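Long-range contacts in NF-kappa-B inhibitor beta (Mus musculus, PDB 1OY3), which inhibits NF-kappa-B by forming a complex with it and trapping it in the cytoplasm: residues T11-A16 / P23-L28; Y37-N42 / A67-L72; E201-S206 / L234-I239; M173-R178 / L208-K213; G56-V61 / A90-C95. One frame throughout, in Å; residues are numbered along the deposited sequence.

The five contacts follow the ankyrin stack from the N-terminal end, where contact 1 lies, to contact 3 near the C-terminal end; their centres are about 45 Å apart. Contact 1 pairs the two helices of the first repeat, and the others join neighbouring repeats. Contacts 1 and 2 touch, with Leu-13 CD1 3.4 Å from Leu-38 CD2, and Leu-25 of contact 1 packs on Thr-60 of contact 5. Contacts 4 and 5, separated in sequence by unmodelled residues 109-143, touch where Met-173 SD lies 3.5 Å from Ala-94 CB. Contacts 3 and 4 share helix 205-213, centres about 16 Å apart. A chain of another protein packs against contact 1 through Phe-24 and Phe-27.

Contact 1: residues T11-A16 / P23-L28; sequences TALHLA and PFLDFL
Ala-12 O accepts the helical bond from Ala-16 N at 2.9 Å and is also met by the CD2 methyl of Leu-28, 3.2 Å from this oxygen. That methyl is the centre of the contact. CG of Leu-28 stands beside its own backbone N (chi1 -78°), which sends CD2 across to the other helix, between Ala-12 CB and Ala-16 CB, 3.9 Å from each. Leu-13 approaches from the flank: its CD2 lies 3.7 Å from Leu-28 CD2, the two side chains lying alongside but pointing opposite ways, and the same Leu-13 methyl reaches Leu-25 CD1. Ala-16 presses its methyl against the backbone of Leu-25, where the helices come close. Segments 12-16 and 23-28 run antiparallel, 152° apart with axes 9.4 Å from each other, and form the antiparallel helix pair of the first ankyrin repeat. At its start the TALH sequence, a variant of the TPLH signature of ankyrin repeats, makes a capping box. Thr-11 OG1 accepts from Leu-13 N at 3.1 Å, and Thr-11 N donates to His-14 ND1 at 3.1 Å, from well out of the imidazole plane. His-14 NE2 bonds to Gln-46 O in the next repeat, so the ring is held at both nitrogens. The Phe-24 ring lies obliquely near the Ala-12 and Ala-16 methyls, and Phe-24 and Phe-27 meet aromatic side chains of another protein's chain.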
# COMPACT_ATOMS: atom_id res chain seq x y z
N THR C 11 -1.40 25.13 -1.35
CA THR C 11 -0.93 26.49 -1.12
C THR C 11 -0.14 26.95 -2.35
O THR C 11 -0.07 26.24 -3.35
CB THR C 11 0.00 26.56 0.09
OG1 THR C 11 1.27 25.98 -0.25
CG2 THR C 11 -0.60 25.81 1.27
N ALA C 12 0.44 28.14 -2.26
CA ALA C 12 1.22 28.68 -3.38
C ALA C 12 2.39 27.74 -3.69
O ALA C 12 2.84 27.63 -4.83
CB ALA C 12 1.74 30.07 -3.03
N LEU C 13 2.89 27.05 -2.66
CA LEU C 13 3.98 26.11 -2.84
C LEU C 13 3.53 24.94 -3.71
O LEU C 13 4.13 24.68 -4.75
CB LEU C 13 4.48 25.57 -1.51
CG LEU C 13 5.82 26.07 -0.99
CD1 LEU C 13 6.34 25.08 0.03
CD2 LEU C 13 6.83 26.20 -2.13
N HIS C 14 2.47 24.25 -3.28
CA HIS C 14 1.95 23.10 -4.03
C HIS C 14 1.77 23.47 -5.49
O HIS C 14 2.13 22.70 -6.39
CB HIS C 14 0.60 22.62 -3.49
CG HIS C 14 0.65 22.05 -2.11
ND1 HIS C 14 0.58 22.82 -0.97
CD2 HIS C 14 0.77 20.77 -1.68
CE1 HIS C 14 0.64 22.05 0.09
NE2 HIS C 14 0.76 20.80 -0.30
N LEU C 15 1.21 24.64 -5.73
CA LEU C 15 0.96 25.09 -7.09
C LEU C 15 2.24 25.43 -7.84
O LEU C 15 2.28 25.35 -9.06
CB LEU C 15 0.00 26.29 -7.09
CG LEU C 15 -1.39 26.02 -6.50
CD1 LEU C 15 -2.18 27.32 -6.45
CD2 LEU C 15 -2.10 24.99 -7.34
N ALA C 16 3.28 25.82 -7.11
CA ALA C 16 4.54 26.14 -7.77
C ALA C 16 5.11 24.86 -8.39
O ALA C 16 5.65 24.89 -9.49
CB ALA C 16 5.54 26.74 -6.77
N PRO C 23 11.20 29.45 -11.14
CA PRO C 23 11.38 30.84 -10.72
C PRO C 23 10.50 31.24 -9.54
O PRO C 23 10.98 31.78 -8.55
CB PRO C 23 11.05 31.62 -11.99
CG PRO C 23 11.61 30.71 -13.06
CD PRO C 23 11.08 29.36 -12.61
N PHE C 24 9.20 30.97 -9.63
CA PHE C 24 8.31 31.32 -8.53
C PHE C 24 8.62 30.43 -7.33
O PHE C 24 8.56 30.88 -6.19
CB PHE C 24 6.84 31.17 -8.94
CG PHE C 24 5.88 31.82 -7.97
CD1 PHE C 24 6.07 33.13 -7.54
CD2 PHE C 24 4.77 31.12 -7.47
CE1 PHE C 24 5.19 33.75 -6.65
CE2 PHE C 24 3.88 31.72 -6.58
CZ PHE C 24 4.09 33.04 -6.16
N LEU C 25 8.97 29.17 -7.59
CA LEU C 25 9.31 28.26 -6.50
C LEU C 25 10.43 28.90 -5.70
O LEU C 25 10.33 29.03 -4.48
CB LEU C 25 9.79 26.90 -7.02
CG LEU C 25 10.40 26.03 -5.92
CD1 LEU C 25 9.41 25.87 -4.77
CD2 LEU C 25 10.80 24.67 -6.47
N ASP C 26 11.48 29.32 -6.40
CA ASP C 26 12.63 29.95 -5.75
C ASP C 26 12.19 31.12 -4.89
O ASP C 26 12.66 31.30 -3.76
CB ASP C 26 13.64 30.43 -6.81
CG ASP C 26 14.37 29.28 -7.48
OD1 ASP C 26 15.18 29.55 -8.40
OD2 ASP C 26 14.16 28.12 -7.08
N PHE C 27 11.28 31.93 -5.43
CA PHE C 27 10.75 33.08 -4.70
C PHE C 27 10.13 32.60 -3.39
O PHE C 27 10.55 33.02 -2.31
CB PHE C 27 9.70 33.79 -5.55
CG PHE C 27 9.03 34.94 -4.85
CD1 PHE C 27 9.74 36.08 -4.53
CD2 PHE C 27 7.68 34.87 -4.53
CE1 PHE C 27 9.11 37.15 -3.89
CE2 PHE C 27 7.04 35.92 -3.89
CZ PHE C 27 7.76 37.07 -3.56
N LEU C 28 9.13 31.73 -3.50
CA LEU C 28 8.44 31.21 -2.32
C LEU C 28 9.44 30.70 -1.29
O LEU C 28 9.44 31.14 -0.13
CB LEU C 28 7.48 30.08 -2.71
CG LEU C 28 6.12 30.43 -3.33
CD1 LEU C 28 6.30 31.33 -4.51
CD2 LEU C 28 5.42 29.16 -3.75

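Contact 2: residues Y37-N42 / A67-L72; sequences YLDLQN and AGAGVL
Asp-39 OD1 takes a short hydrogen bond of 2.6 Å from Gly-70 N, nearly straight at 158°, on its syn lone pair, the side of the other carboxylate oxygen. A chi1 of -60° places CG opposite the carbonyl carbon of Asp-39, and this brings the carboxylate across to the neighbouring loop although the side chain does not start out in that direction. OD1 is gripped a second time by a water, which donates to it at 2.6 Å and to Gly-70 O at 3.0 Å; one carboxylate oxygen thus serves both the N-H and, through the water, the C=O of the same residue. The apolar part of the contact is made by Leu-38. Its extended chi2 of 178° carries CD1 across to Ala-67, 3.8 Å from Ala-67 CB and 3.3 Å from Ala-67 O. The methyl therefore rests on the last turn before Gly-68, whose positive phi ends helix 58-66 in a Schellman motif. Leu-29 also packs on Leu-38. Such side-by-side stacking of the loops that follow the second helices of consecutive repeats is characteristic of the ankyrin fold.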
# COMPACT_ATOMS: atom_id res chain seq x y z
N TYR C 37 5.35 26.26 6.80
CA TYR C 37 4.67 26.47 5.53
C TYR C 37 5.09 25.40 4.53
O TYR C 37 4.30 24.97 3.69
CB TYR C 37 5.01 27.85 4.99
CG TYR C 37 4.32 28.22 3.69
CD1 TYR C 37 2.94 28.40 3.63
CD2 TYR C 37 5.06 28.42 2.53
CE1 TYR C 37 2.31 28.77 2.44
CE2 TYR C 37 4.45 28.80 1.33
CZ TYR C 37 3.08 28.97 1.29
OH TYR C 37 2.48 29.36 0.11
N LEU C 38 6.35 24.97 4.61
CA LEU C 38 6.86 23.95 3.70
C LEU C 38 6.14 22.62 3.83
O LEU C 38 5.86 21.96 2.83
CB LEU C 38 8.35 23.70 3.93
CG LEU C 38 9.36 24.71 3.39
CD1 LEU C 38 10.77 24.29 3.78
CD2 LEU C 38 9.22 24.80 1.88
N ASP C 39 5.82 22.23 5.05
CA ASP C 39 5.16 20.94 5.28
C ASP C 39 3.64 20.91 5.22
O ASP C 39 3.04 19.88 5.51
CB ASP C 39 5.63 20.35 6.61
CG ASP C 39 7.13 20.13 6.65
OD1 ASP C 39 7.69 19.62 5.64
OD2 ASP C 39 7.76 20.45 7.69
N LEU C 40 3.02 22.02 4.84
CA LEU C 40 1.57 22.05 4.76
C LEU C 40 1.10 20.99 3.78
O LEU C 40 1.64 20.86 2.69
CB LEU C 40 1.09 23.43 4.31
CG LEU C 40 1.29 24.56 5.33
CD1 LEU C 40 0.83 25.88 4.73
CD2 LEU C 40 0.51 24.25 6.61
N GLN C 41 0.09 20.22 4.18
CA GLN C 41 -0.45 19.15 3.35
C GLN C 41 -1.80 19.52 2.74
O GLN C 41 -2.70 19.94 3.47
CB GLN C 41 -0.61 17.89 4.19
CG GLN C 41 0.67 17.46 4.91
CD GLN C 41 0.42 16.40 5.97
OE1 GLN C 41 0.75 16.59 7.14
NE2 GLN C 41 -0.16 15.28 5.56
N ASN C 42 -1.95 19.35 1.43
CA ASN C 42 -3.23 19.64 0.79
C ASN C 42 -4.24 18.59 1.28
O ASN C 42 -3.95 17.86 2.22
CB ASN C 42 -3.12 19.61 -0.74
CG ASN C 42 -2.65 18.29 -1.26
OD1 ASN C 42 -2.69 17.28 -0.56
ND2 ASN C 42 -2.20 18.27 -2.50
N ALA C 67 15.74 23.31 1.70
CA ALA C 67 14.97 24.32 2.43
C ALA C 67 14.45 23.82 3.77
O ALA C 67 13.92 24.59 4.56
CB ALA C 67 13.80 24.81 1.58
N GLY C 68 14.57 22.51 4.01
CA GLY C 68 14.12 21.98 5.28
C GLY C 68 12.77 21.27 5.30
O GLY C 68 12.19 21.08 6.36
N ALA C 69 12.28 20.86 4.13
CA ALA C 69 11.00 20.16 4.05
C ALA C 69 11.10 18.81 4.79
O ALA C 69 12.11 18.11 4.69
CB ALA C 69 10.64 19.92 2.58
N GLY C 70 10.05 18.49 5.55
CA GLY C 70 10.00 17.24 6.30
C GLY C 70 9.99 16.03 5.38
O GLY C 70 9.20 15.95 4.45
N VAL C 71 10.87 15.08 5.65
CA VAL C 71 10.98 13.91 4.79
C VAL C 71 10.19 12.69 5.29
O VAL C 71 10.12 11.67 4.61
CB VAL C 71 12.47 13.55 4.60
CG1 VAL C 71 13.00 12.80 5.82
CG2 VAL C 71 12.65 12.76 3.35
N LEU C 72 9.61 12.79 6.47
CA LEU C 72 8.83 11.69 7.03
C LEU C 72 7.34 11.93 6.95
O LEU C 72 6.55 11.03 7.21
CB LEU C 72 9.22 11.43 8.50
CG LEU C 72 10.65 10.95 8.74
CD1 LEU C 72 10.82 10.59 10.21
CD2 LEU C 72 10.94 9.72 7.89
O HOH W 1 7.50 18.25 3.41

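Contact 3: residues E201-S206 / L234-I239; sequences EAQAAS and LRPNPI
Charge pairing between Glu-201 and Arg-235 is loose: Glu-201 OE1 lies 3.6 Å from Arg-235 NH2, with the carboxylate and guanidinium planes 38° apart. The carboxylate has a stronger partner in Arg-193, which forms a salt bridge with OE2, so Glu-201 is shared by two arginines. The stem of the acid also takes part: Glu-201 CG lies over one face of the Arg-235 guanidinium, 3.3 Å from NH2. Arg-235 reaches this place through a bend at chi2 (-78°), which turns its otherwise extended outer chain back toward the end of helix 195-201.

The hydrogen bonding centres on Gln-203, whose amide ties the end of helix 195-201 to the 234-239 segment. Its OE1 accepts from Asn-237 N at 3.3 Å, a long bond, bent to 141° at the hydrogen although the donor lies almost along the C=O axis, while its NE2 bonds to Val-200 O in the preceding helix. Two bonds thus fix the turn of this amide.

Van der Waals contacts fill in around it. Gln-203 NE2 sits against the aliphatic start of Arg-235, 3.2 Å from CB, and OE1 touches the ring of Pro-236, 3.5 Å from CG. Further along, Ala-205 CB meets Ile-239 CG2 at 3.8 Å, where the next helix begins in each segment. Positive phi at Gln-203 closes helix 195-201 with a Schellman motif. The arrangement is the stacking of the tight turns that link the paired helices of ankyrin repeats, here the fifth and sixth.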
# COMPACT_ATOMS: atom_id res chain seq x y z
N GLU C 201 6.77 -13.16 -5.84
CA GLU C 201 5.41 -12.88 -6.27
C GLU C 201 5.45 -12.01 -7.52
O GLU C 201 4.64 -12.17 -8.42
CB GLU C 201 4.62 -12.17 -5.17
CG GLU C 201 4.33 -13.05 -3.97
CD GLU C 201 3.17 -12.54 -3.14
OE1 GLU C 201 2.72 -13.28 -2.24
OE2 GLU C 201 2.72 -11.40 -3.38
N ALA C 202 6.42 -11.10 -7.56
CA ALA C 202 6.60 -10.19 -8.69
C ALA C 202 7.26 -10.86 -9.88
O ALA C 202 7.36 -10.26 -10.96
CB ALA C 202 7.43 -8.99 -8.25
N GLN C 203 7.72 -12.09 -9.69
CA GLN C 203 8.41 -12.86 -10.73
C GLN C 203 9.57 -12.02 -11.29
O GLN C 203 9.92 -12.14 -12.46
CB GLN C 203 7.43 -13.25 -11.85
CG GLN C 203 6.25 -14.11 -11.39
CD GLN C 203 6.65 -15.51 -10.95
OE1 GLN C 203 6.95 -16.38 -11.77
NE2 GLN C 203 6.68 -15.73 -9.64
N ALA C 204 10.14 -11.16 -10.45
CA ALA C 204 11.26 -10.32 -10.88
C ALA C 204 12.55 -11.01 -10.44
O ALA C 204 13.06 -10.76 -9.34
CB ALA C 204 11.14 -8.93 -10.25
N ALA C 205 13.06 -11.87 -11.31
CA ALA C 205 14.27 -12.64 -11.04
C ALA C 205 15.51 -11.79 -10.73
O ALA C 205 16.27 -12.12 -9.82
CB ALA C 205 14.56 -13.58 -12.21
N SER C 206 15.71 -10.73 -11.50
CA SER C 206 16.88 -9.87 -11.30
C SER C 206 16.83 -9.18 -9.93
O SER C 206 17.86 -8.96 -9.30
CB SER C 206 16.95 -8.81 -12.41
OG SER C 206 16.04 -7.76 -12.17
N LEU C 234 5.46 -22.83 -6.67
CA LEU C 234 4.07 -22.71 -7.10
C LEU C 234 3.92 -21.61 -8.15
O LEU C 234 2.81 -21.31 -8.59
CB LEU C 234 3.18 -22.39 -5.90
CG LEU C 234 3.20 -23.39 -4.75
CD1 LEU C 234 2.32 -22.89 -3.62
CD2 LEU C 234 2.71 -24.74 -5.24
N ARG C 235 5.04 -21.02 -8.55
CA ARG C 235 5.03 -19.96 -9.54
C ARG C 235 5.50 -20.53 -10.88
O ARG C 235 6.14 -21.59 -10.92
CB ARG C 235 5.96 -18.82 -9.10
CG ARG C 235 5.72 -18.32 -7.66
CD ARG C 235 4.51 -17.40 -7.54
NE ARG C 235 4.18 -17.15 -6.14
CZ ARG C 235 3.32 -16.22 -5.72
NH1 ARG C 235 2.69 -15.44 -6.60
NH2 ARG C 235 3.06 -16.08 -4.43
N PRO C 236 5.19 -19.85 -11.99
CA PRO C 236 5.58 -20.30 -13.33
C PRO C 236 7.06 -20.17 -13.71
O PRO C 236 7.70 -21.17 -14.03
CB PRO C 236 4.67 -19.48 -14.24
CG PRO C 236 4.55 -18.20 -13.49
CD PRO C 236 4.31 -18.67 -12.07
N ASN C 237 7.59 -18.95 -13.68
CA ASN C 237 8.98 -18.69 -14.05
C ASN C 237 9.98 -19.55 -13.26
O ASN C 237 10.18 -19.36 -12.06
CB ASN C 237 9.30 -17.21 -13.86
CG ASN C 237 10.67 -16.83 -14.40
OD1 ASN C 237 11.07 -15.67 -14.34
ND2 ASN C 237 11.39 -17.82 -14.94
N PRO C 238 10.65 -20.50 -13.94
CA PRO C 238 11.63 -21.41 -13.36
C PRO C 238 12.89 -20.74 -12.82
O PRO C 238 13.50 -21.22 -11.87
CB PRO C 238 11.97 -22.36 -14.52
CG PRO C 238 10.77 -22.24 -15.43
CD PRO C 238 10.47 -20.78 -15.38
N ILE C 239 13.26 -19.62 -13.43
CA ILE C 239 14.45 -18.88 -13.03
C ILE C 239 14.49 -18.63 -11.53
O ILE C 239 15.51 -18.87 -10.88
CB ILE C 239 14.53 -17.53 -13.74
CG1 ILE C 239 14.31 -17.71 -15.25
CG2 ILE C 239 15.89 -16.88 -13.48
CD1 ILE C 239 15.30 -18.63 -15.92

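Contact 4: residues M173-R178 / L208-K213; sequences MVRLLR and LELLLK
Helix segments 173-178 and 208-213 run nearly parallel, 18° apart, with axes 10.4 Å from each other; the nearest CA atoms belong to Arg-175 and Leu-210. At this spacing the gap is bridged by side chains, chiefly by Leu-210, whose CD2 touches both arginines of the facing helix, while its CD1 rests on Arg-175 CG at 3.7 Å. Arg-175 bends at chi3 (-80°) and turns its guanidinium back beside the leucine, meeting it obliquely and bringing NH1 to 3.7 Å from Leu-210 CD2. One turn later Arg-178 adds its NH1, 3.8 Å from the same CD2. Each arginine chain runs roughly perpendicular to the leucine. The two helices are the second ones of the fourth and fifth ankyrin repeats, which lie side by side in the stack. Deeper in the interface the contact turns purely apolar: Val-174 CB lies 4.3 Å from Leu-210 CD1, and Val-174 CG1 is equally far from Leu-211 CD2. Val-174 also rests on Ala-165 of helix 161-167, and Leu-211 on Pro-195 and Leu-196 of helix 195-201. Toward the surface, Arg-175 NE makes a salt bridge with Glu-172.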
# COMPACT_ATOMS: atom_id res chain seq x y z
N MET C 173 16.00 0.87 -8.19
CA MET C 173 15.61 1.44 -6.89
C MET C 173 16.03 0.52 -5.75
O MET C 173 16.42 0.99 -4.68
CB MET C 173 14.10 1.69 -6.81
CG MET C 173 13.72 2.51 -5.55
SD MET C 173 14.37 4.23 -5.59
CE MET C 173 13.04 4.98 -6.59
N VAL C 174 15.96 -0.79 -5.98
CA VAL C 174 16.36 -1.75 -4.96
C VAL C 174 17.85 -1.53 -4.66
O VAL C 174 18.27 -1.54 -3.50
CB VAL C 174 16.14 -3.21 -5.45
CG1 VAL C 174 16.77 -4.21 -4.46
CG2 VAL C 174 14.67 -3.48 -5.58
N ARG C 175 18.64 -1.31 -5.70
CA ARG C 175 20.07 -1.07 -5.53
C ARG C 175 20.35 0.15 -4.64
O ARG C 175 21.16 0.07 -3.72
CB ARG C 175 20.75 -0.92 -6.90
CG ARG C 175 21.10 -2.27 -7.54
CD ARG C 175 21.93 -2.12 -8.79
NE ARG C 175 21.12 -1.78 -9.95
CZ ARG C 175 20.71 -2.67 -10.86
NH1 ARG C 175 21.05 -3.95 -10.73
NH2 ARG C 175 19.96 -2.27 -11.87
N LEU C 176 19.67 1.26 -4.92
CA LEU C 176 19.84 2.48 -4.13
C LEU C 176 19.44 2.25 -2.67
O LEU C 176 20.12 2.68 -1.74
CB LEU C 176 18.98 3.61 -4.70
CG LEU C 176 19.58 4.50 -5.80
CD1 LEU C 176 20.58 3.73 -6.65
CD2 LEU C 176 18.43 5.05 -6.64
N LEU C 177 18.32 1.56 -2.47
CA LEU C 177 17.86 1.27 -1.12
C LEU C 177 18.87 0.36 -0.40
O LEU C 177 19.21 0.61 0.76
CB LEU C 177 16.48 0.61 -1.17
CG LEU C 177 15.37 1.58 -1.62
CD1 LEU C 177 14.03 0.87 -1.57
CD2 LEU C 177 15.37 2.82 -0.73
N ARG C 178 19.33 -0.68 -1.09
CA ARG C 178 20.30 -1.60 -0.51
C ARG C 178 21.52 -0.81 -0.02
O ARG C 178 21.85 -0.82 1.16
CB ARG C 178 20.74 -2.63 -1.56
CG ARG C 178 21.92 -3.49 -1.14
CD ARG C 178 22.54 -4.16 -2.35
NE ARG C 178 23.14 -3.17 -3.24
CZ ARG C 178 23.43 -3.39 -4.52
NH1 ARG C 178 23.17 -4.56 -5.07
NH2 ARG C 178 24.00 -2.43 -5.24
N LEU C 208 15.16 -10.48 -7.40
CA LEU C 208 15.34 -11.60 -6.47
C LEU C 208 16.83 -11.83 -6.26
O LEU C 208 17.30 -12.03 -5.13
CB LEU C 208 14.70 -12.87 -7.04
CG LEU C 208 14.88 -14.17 -6.26
CD1 LEU C 208 14.27 -14.03 -4.87
CD2 LEU C 208 14.21 -15.31 -7.03
N GLU C 209 17.58 -11.77 -7.35
CA GLU C 209 19.03 -11.97 -7.28
C GLU C 209 19.73 -10.86 -6.52
O GLU C 209 20.58 -11.13 -5.67
CB GLU C 209 19.63 -12.09 -8.68
CG GLU C 209 21.16 -12.20 -8.66
CD GLU C 209 21.71 -12.77 -9.95
OE1 GLU C 209 21.49 -12.17 -11.02
OE2 GLU C 209 22.38 -13.83 -9.88
N LEU C 210 19.38 -9.61 -6.82
CA LEU C 210 19.99 -8.48 -6.11
C LEU C 210 19.83 -8.72 -4.62
O LEU C 210 20.79 -8.66 -3.86
CB LEU C 210 19.32 -7.15 -6.49
CG LEU C 210 19.70 -6.54 -7.84
CD1 LEU C 210 18.90 -5.25 -8.08
CD2 LEU C 210 21.20 -6.27 -7.88
N LEU C 211 18.60 -9.00 -4.21
CA LEU C 211 18.32 -9.26 -2.80
C LEU C 211 19.19 -10.41 -2.30
O LEU C 211 19.84 -10.30 -1.25
CB LEU C 211 16.84 -9.62 -2.62
CG LEU C 211 15.87 -8.46 -2.85
CD1 LEU C 211 14.44 -8.95 -2.89
CD2 LEU C 211 16.07 -7.44 -1.74
N LEU C 212 19.21 -11.51 -3.04
CA LEU C 212 20.00 -12.67 -2.64
C LEU C 212 21.48 -12.38 -2.46
O LEU C 212 22.06 -12.65 -1.41
CB LEU C 212 19.79 -13.82 -3.64
CG LEU C 212 18.44 -14.52 -3.46
CD1 LEU C 212 18.19 -15.51 -4.60
CD2 LEU C 212 18.41 -15.24 -2.09
N LYS C 213 22.11 -11.79 -3.48
CA LYS C 213 23.53 -11.48 -3.39
C LYS C 213 23.81 -10.57 -2.20
O LYS C 213 24.87 -10.67 -1.57
CB LYS C 213 24.02 -10.84 -4.69
CG LYS C 213 23.57 -11.58 -5.94
CD LYS C 213 24.67 -11.78 -6.97
CE LYS C 213 25.15 -10.48 -7.59
NZ LYS C 213 26.11 -10.76 -8.69

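Contact 5: residues G56-V61 / A90-C95; sequences GEASTV and AHTCAC
Second helices of the second and third ankyrin repeats begin side by side here, and Cys-93 in the first turn of one is set against the Gly-56 to Ala-58 backbone that leads into the other. Its sulfur is the main point of contact. Turned away from the carbonyl carbon of Cys-93 (chi1 -70°), SG comes 3.4 Å from Gly-56 C and 3.5 Å from both Glu-57 N and Ala-58 N, so that it rests on the peptide chain just where helix 58-66 starts. Val-61, one turn further on, meets the same sulfur with its CG2 methyl at 3.8 Å. Gly-56 has positive phi and ends helix 48-55 in a Schellman motif; this is the tight turn between the two helices of an ankyrin repeat, and Glu-57 follows it as the N-cap of the second helix. The matching turn of the third repeat ends at Ala-90, likewise an N-cap, whose CB methyl packs on Gly-56 CA. Toward solvent, Ala-58 CB touches the Thr-92 hydroxyl oxygen OG1 at 3.4 Å. With chi1 at 52°, OG1 lies between the backbone N and the carbonyl carbon of Thr-92, near the N-H of Cys-93 in the first helical turn. A water there accepts from Cys-93 N at 3.1 Å and is hydrogen-bonded to Thr-92 OG1 at 2.7 Å; it also makes a weak bond to Gly-56 O, spanning the two repeats. On the inner side, Val-61 also packs on Leu-49 and Ala-52 of helix 48-55.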
# COMPACT_ATOMS: atom_id res chain seq x y z
N GLY C 56 8.82 13.30 -10.18
CA GLY C 56 10.16 12.81 -10.48
C GLY C 56 11.15 13.91 -10.81
O GLY C 56 12.04 13.72 -11.63
N GLU C 57 10.99 15.06 -10.16
CA GLU C 57 11.89 16.20 -10.40
C GLU C 57 12.99 16.29 -9.34
O GLU C 57 12.82 16.92 -8.30
CB GLU C 57 11.06 17.48 -10.41
CG GLU C 57 10.06 17.55 -11.56
CD GLU C 57 9.18 18.78 -11.50
OE1 GLU C 57 8.65 19.18 -12.56
OE2 GLU C 57 8.99 19.35 -10.40
N ALA C 58 14.14 15.66 -9.62
CA ALA C 58 15.27 15.62 -8.68
C ALA C 58 15.76 16.99 -8.25
O ALA C 58 16.17 17.19 -7.11
CB ALA C 58 16.43 14.81 -9.29
N SER C 59 15.72 17.94 -9.18
CA SER C 59 16.17 19.28 -8.86
C SER C 59 15.20 19.94 -7.88
O SER C 59 15.61 20.57 -6.90
CB SER C 59 16.28 20.10 -10.14
OG SER C 59 16.70 21.41 -9.85
N THR C 60 13.91 19.76 -8.11
CA THR C 60 12.90 20.35 -7.25
C THR C 60 12.87 19.70 -5.87
O THR C 60 12.58 20.36 -4.87
CB THR C 60 11.51 20.24 -7.91
OG1 THR C 60 11.56 20.88 -9.19
CG2 THR C 60 10.44 20.91 -7.04
N VAL C 61 13.19 18.41 -5.80
CA VAL C 61 13.19 17.72 -4.53
C VAL C 61 14.34 18.24 -3.66
O VAL C 61 14.20 18.35 -2.44
CB VAL C 61 13.31 16.19 -4.72
CG1 VAL C 61 13.65 15.52 -3.39
CG2 VAL C 61 11.99 15.64 -5.28
N ALA C 90 11.31 7.08 -9.60
CA ALA C 90 12.05 8.34 -9.55
C ALA C 90 13.38 8.11 -8.85
O ALA C 90 13.62 8.61 -7.74
CB ALA C 90 11.23 9.40 -8.81
N HIS C 91 14.25 7.36 -9.52
CA HIS C 91 15.57 7.03 -9.00
C HIS C 91 16.41 8.20 -8.51
O HIS C 91 16.97 8.14 -7.40
CB HIS C 91 16.37 6.28 -10.07
CG HIS C 91 15.70 5.05 -10.57
ND1 HIS C 91 15.37 4.00 -9.74
CD2 HIS C 91 15.29 4.70 -11.81
CE1 HIS C 91 14.78 3.05 -10.45
NE2 HIS C 91 14.72 3.45 -11.71
N THR C 92 16.51 9.25 -9.32
CA THR C 92 17.30 10.41 -8.94
C THR C 92 16.71 11.12 -7.71
O THR C 92 17.45 11.61 -6.86
CB THR C 92 17.45 11.38 -10.14
OG1 THR C 92 16.16 11.69 -10.68
CG2 THR C 92 18.31 10.76 -11.22
N CYS C 93 15.39 11.17 -7.60
CA CYS C 93 14.75 11.81 -6.45
C CYS C 93 15.10 11.05 -5.16
O CYS C 93 15.40 11.66 -4.12
CB CYS C 93 13.24 11.82 -6.62
SG CYS C 93 12.65 12.95 -7.90
N ALA C 94 15.07 9.72 -5.23
CA ALA C 94 15.37 8.90 -4.06
C ALA C 94 16.80 9.17 -3.62
O ALA C 94 17.09 9.21 -2.43
CB ALA C 94 15.20 7.41 -4.40
N CYS C 95 17.67 9.35 -4.61
CA CYS C 95 19.08 9.61 -4.37
C CYS C 95 19.29 10.93 -3.60
O CYS C 95 20.09 11.01 -2.66
CB CYS C 95 19.79 9.63 -5.72
SG CYS C 95 21.56 9.61 -5.62
O HOH W 2 13.61 10.99 -10.13